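PDB 3N6X: putative glutathionylspermidine synthase from Methylobacillus flagellatus, which probably acts as an ATP-dependent ligase of the circularly permuted ATP-grasp type, possibly joining glutathione to spermidine. Local coordinates for residues A[43-48]-A[72-77]; A[109-112]-A[116-119]. All coordinates share one frame; numbering follows the deposited sequence.

Contact 1: A[43-48]-A[72-77]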
# COMPACT_ATOMS: atom_id res chain seq x y z
N ARG A 43 -17.74 -14.25 19.09
CA ARG A 43 -18.84 -13.71 19.91
C ARG A 43 -18.33 -13.10 21.22
O ARG A 43 -18.75 -12.00 21.59
CB ARG A 43 -19.89 -14.79 20.19
CG ARG A 43 -21.26 -14.22 20.57
CD ARG A 43 -22.06 -15.19 21.43
NE ARG A 43 -21.72 -15.08 22.85
CZ ARG A 43 -20.92 -15.93 23.49
NH1 ARG A 43 -20.38 -16.96 22.86
NH2 ARG A 43 -20.66 -15.75 24.78
N GLN A 44 -17.42 -13.81 21.92
CA GLN A 44 -16.84 -13.34 23.17
C GLN A 44 -15.86 -12.17 22.94
O GLN A 44 -15.77 -11.26 23.77
CB GLN A 44 -16.16 -14.49 23.92
CG GLN A 44 -17.17 -15.46 24.55
CD GLN A 44 -16.83 -16.91 24.29
OE1 GLN A 44 -16.10 -17.25 23.35
NE2 GLN A 44 -17.38 -17.80 25.10
N GLU A 45 -15.18 -12.16 21.76
CA GLU A 45 -14.30 -11.07 21.35
C GLU A 45 -15.14 -9.80 21.09
O GLU A 45 -14.75 -8.70 21.51
CB GLU A 45 -13.50 -11.47 20.09
CG GLU A 45 -12.61 -10.36 19.55
CD GLU A 45 -12.25 -10.50 18.08
OE1 GLU A 45 -13.17 -10.71 17.26
OE2 GLU A 45 -11.05 -10.34 17.75
N ALA A 46 -16.31 -9.96 20.41
CA ALA A 46 -17.24 -8.86 20.12
C ALA A 46 -17.85 -8.29 21.41
O ALA A 46 -18.10 -7.08 21.50
CB ALA A 46 -18.35 -9.35 19.19
N GLU A 47 -18.07 -9.17 22.42
CA GLU A 47 -18.59 -8.78 23.72
C GLU A 47 -17.53 -7.97 24.49
O GLU A 47 -17.85 -6.91 25.04
CB GLU A 47 -19.02 -10.01 24.52
CG GLU A 47 -20.42 -10.50 24.17
CD GLU A 47 -20.78 -11.87 24.71
OE1 GLU A 47 -20.33 -12.22 25.83
OE2 GLU A 47 -21.57 -12.58 24.04
N LEU A 48 -16.25 -8.45 24.46
CA LEU A 48 -15.10 -7.78 25.09
C LEU A 48 -14.91 -6.37 24.48
O LEU A 48 -14.76 -5.39 25.22
CB LEU A 48 -13.81 -8.63 24.90
CG LEU A 48 -12.55 -8.16 25.67
CD1 LEU A 48 -11.64 -9.34 25.99
CD2 LEU A 48 -11.77 -7.10 24.89
N PHE A 72 -12.22 -5.39 13.37
CA PHE A 72 -10.88 -5.51 13.91
C PHE A 72 -10.73 -6.81 14.68
O PHE A 72 -11.61 -7.17 15.47
CB PHE A 72 -10.55 -4.30 14.81
CG PHE A 72 -9.18 -4.35 15.44
CD1 PHE A 72 -8.04 -4.12 14.69
CD2 PHE A 72 -9.04 -4.61 16.80
CE1 PHE A 72 -6.77 -4.17 15.27
CE2 PHE A 72 -7.76 -4.65 17.39
CZ PHE A 72 -6.64 -4.43 16.63
N ASP A 73 -9.63 -7.54 14.43
CA ASP A 73 -9.31 -8.77 15.14
C ASP A 73 -8.17 -8.48 16.13
O ASP A 73 -7.21 -7.79 15.77
CB ASP A 73 -8.91 -9.88 14.17
CG ASP A 73 -8.73 -11.23 14.84
OD1 ASP A 73 -9.76 -11.83 15.25
OD2 ASP A 73 -7.59 -11.73 14.89
N VAL A 74 -8.30 -8.98 17.37
CA VAL A 74 -7.34 -8.69 18.45
C VAL A 74 -6.10 -9.59 18.47
O VAL A 74 -5.22 -9.39 19.31
CB VAL A 74 -8.01 -8.56 19.85
CG1 VAL A 74 -9.10 -7.48 19.84
CG2 VAL A 74 -8.59 -9.90 20.33
N VAL A 75 -6.02 -10.57 17.55
CA VAL A 75 -4.82 -11.42 17.48
C VAL A 75 -3.81 -10.74 16.55
O VAL A 75 -4.10 -10.56 15.36
CB VAL A 75 -5.13 -12.87 17.04
CG1 VAL A 75 -3.89 -13.76 17.21
CG2 VAL A 75 -6.31 -13.44 17.82
N PRO A 76 -2.67 -10.24 17.08
CA PRO A 76 -1.73 -9.51 16.22
C PRO A 76 -1.01 -10.41 15.23
O PRO A 76 -0.85 -11.62 15.46
CB PRO A 76 -0.75 -8.89 17.21
CG PRO A 76 -0.77 -9.81 18.38
CD PRO A 76 -2.18 -10.31 18.48
N ARG A 77 -0.54 -9.81 14.14
CA ARG A 77 0.30 -10.47 13.17
C ARG A 77 1.73 -10.18 13.63
O ARG A 77 2.17 -9.04 13.58
CB ARG A 77 0.02 -9.89 11.76
CG ARG A 77 0.97 -10.36 10.69
CD ARG A 77 0.51 -11.68 10.11
NE ARG A 77 1.43 -12.16 9.08
CZ ARG A 77 1.39 -11.79 7.81
NH1 ARG A 77 0.50 -10.89 7.40
NH2 ARG A 77 2.26 -12.29 6.93
O HOH W 1 -12.40 -11.74 14.96

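Contact 2: A[109-112]-A[116-119]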
# COMPACT_ATOMS: atom_id res chain seq x y z
N GLN A 109 15.88 7.01 -20.90
CA GLN A 109 15.18 5.75 -21.24
C GLN A 109 16.15 4.62 -21.59
O GLN A 109 15.94 3.89 -22.55
CB GLN A 109 14.14 5.98 -22.35
CG GLN A 109 13.10 7.03 -21.96
CD GLN A 109 12.10 7.34 -23.05
OE1 GLN A 109 12.35 7.15 -24.23
NE2 GLN A 109 10.95 7.88 -22.66
N GLU A 110 17.23 4.49 -20.77
CA GLU A 110 18.29 3.49 -20.96
C GLU A 110 17.75 2.06 -20.96
O GLU A 110 18.24 1.23 -21.73
CB GLU A 110 19.40 3.64 -19.89
CG GLU A 110 20.23 4.92 -20.00
CD GLU A 110 20.98 5.18 -21.31
OE1 GLU A 110 21.17 4.23 -22.10
OE2 GLU A 110 21.41 6.34 -21.51
N ILE A 111 16.74 1.76 -20.09
CA ILE A 111 16.15 0.42 -19.99
C ILE A 111 15.36 0.03 -21.26
O ILE A 111 15.23 -1.15 -21.55
CB ILE A 111 15.31 0.25 -18.69
CG1 ILE A 111 15.10 -1.26 -18.35
CG2 ILE A 111 13.96 1.04 -18.77
CD1 ILE A 111 14.76 -1.61 -16.87
N ILE A 112 14.82 1.03 -22.00
CA ILE A 112 14.10 0.78 -23.26
C ILE A 112 15.12 0.54 -24.39
O ILE A 112 15.00 -0.44 -25.12
CB ILE A 112 13.08 1.92 -23.59
CG1 ILE A 112 12.01 2.06 -22.46
CG2 ILE A 112 12.41 1.65 -24.96
CD1 ILE A 112 11.03 3.31 -22.60
N ILE A 116 15.23 -4.20 -22.55
CA ILE A 116 14.66 -4.86 -21.36
C ILE A 116 13.17 -4.53 -21.14
O ILE A 116 12.37 -5.44 -20.90
CB ILE A 116 15.56 -4.64 -20.11
CG1 ILE A 116 16.88 -5.41 -20.28
CG2 ILE A 116 14.83 -5.06 -18.82
CD1 ILE A 116 18.05 -4.70 -19.81
N VAL A 117 12.80 -3.26 -21.27
CA VAL A 117 11.40 -2.85 -21.19
C VAL A 117 10.98 -2.43 -22.59
O VAL A 117 11.66 -1.62 -23.21
CB VAL A 117 11.14 -1.74 -20.13
CG1 VAL A 117 9.71 -1.20 -20.23
CG2 VAL A 117 11.41 -2.25 -18.72
N PRO A 118 9.91 -3.04 -23.16
CA PRO A 118 9.47 -2.66 -24.52
C PRO A 118 9.07 -1.20 -24.63
O PRO A 118 8.65 -0.60 -23.63
CB PRO A 118 8.24 -3.56 -24.76
CG PRO A 118 8.34 -4.65 -23.78
CD PRO A 118 9.02 -4.07 -22.58
N SER A 119 9.13 -0.64 -25.85
CA SER A 119 8.74 0.76 -26.10
C SER A 119 7.21 0.93 -26.01
O SER A 119 6.74 2.06 -25.94
CB SER A 119 9.25 1.23 -27.46
OG SER A 119 8.41 0.77 -28.52
O HOH W 2 12.88 -2.05 -25.61

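Contact 1: A[43-48]-A[72-77]
E45 reaches from helix 42-53 to the loop 72-77 and carries nearly the whole contact. Its OE2 accepts the backbone N-H of V74, with 3.1 Å between V74 N and E45 OE2 and an angle of 163° at the hydrogen; the donor arrives almost in line with the C-O bond. With CG anti to the backbone N (chi1 177°) and an extended chain beyond it, the carboxylate spans the gap to the loop.

The charged groups meet less simply. E45 OE2 lies 3.2 Å from D73 OD1, acceptor against acceptor, with the carboxylate planes turned 72° apart. A water sits 2.6 Å from E45 OE1 and 2.7 Å from D73 OD1. K467, in a salt bridge with D73 OD2, probably offsets part of the local negative charge, while L417 N donates to D73 OD1.

Van der Waals contact is slight: the V74 CG2 methyl lies 3.6 Å from the carboxylate oxygen E45 OE2, and 4.1 Å from the methylene carbon E45 CG.

The main link is a side-chain-to-main-chain hydrogen bond, a buried helix carboxylate accepting a loop amide. Here it ties helix 42-53 to the approach to strand 77-79, which runs parallel to strand 464-471 in the large mixed sheet.

Contact 2: A[109-112]-A[116-119]
I111, I112 and V117 bury the most surface here, and they meet where the chain folds back on itself just beyond the short helix 110-113. The carbonyl of I111 receives two backbone donors. V117 N lies 3.2 Å from I111 O with a nearly straight bond of 172°, although it approaches from above the carbonyl plane; I116 N, also 3.2 Å from I111 O, makes a bent, weak bond.

Beside this polar link the I111 side chain packs against the returning segment. Its CG1, placed anti to the backbone N (chi1 -161°), touches a methyl of each of two residues, 3.8 Å from both V117 CG2 and I116 CG2, and CD1 prolongs the same apolar patch.

I112 meets V117 through a CA-H...O contact and a shared water rather than an N-H bond. I112 CA points its hydrogen at V117 O, 3.4 Å away, with an angle of 164° at the hydrogen. One water bridges the two carbonyls, 2.7 Å from I112 O and 2.7 Å from V117 O, supplying both with a donor. Farther along, I112 CG2 lies 3.9 Å from S119 CA.

Helix 327-335 packs against the apolar side, F333 touching both I111 and I116 and Y334 adding to I111. At the start of helix 110-113, the carboxylate of D104, from the end of helix 81-105, accepts the amides of E110 and I111.

Overall arrangement
The two contacts lie on opposite sides of the chain's centre, their own centres about 49 Å apart, and share no helix or strand. Contact 1 is buried throughout and joins parts 24 residues apart, whereas contact 2 is only partly buried and closes a turn of a few residues. The chemistry differs too. In contact 1 a side-chain carboxylate does the joining, beside a second carboxylate that is bound by a lysine and a backbone amide from strands of the large mixed sheet. In contact 2 the polar links are all main chain, backed by branched aliphatic side chains against helix 327-335. Each includes a bridging water, between carboxylates in contact 1 and between backbone carbonyls in contact 2.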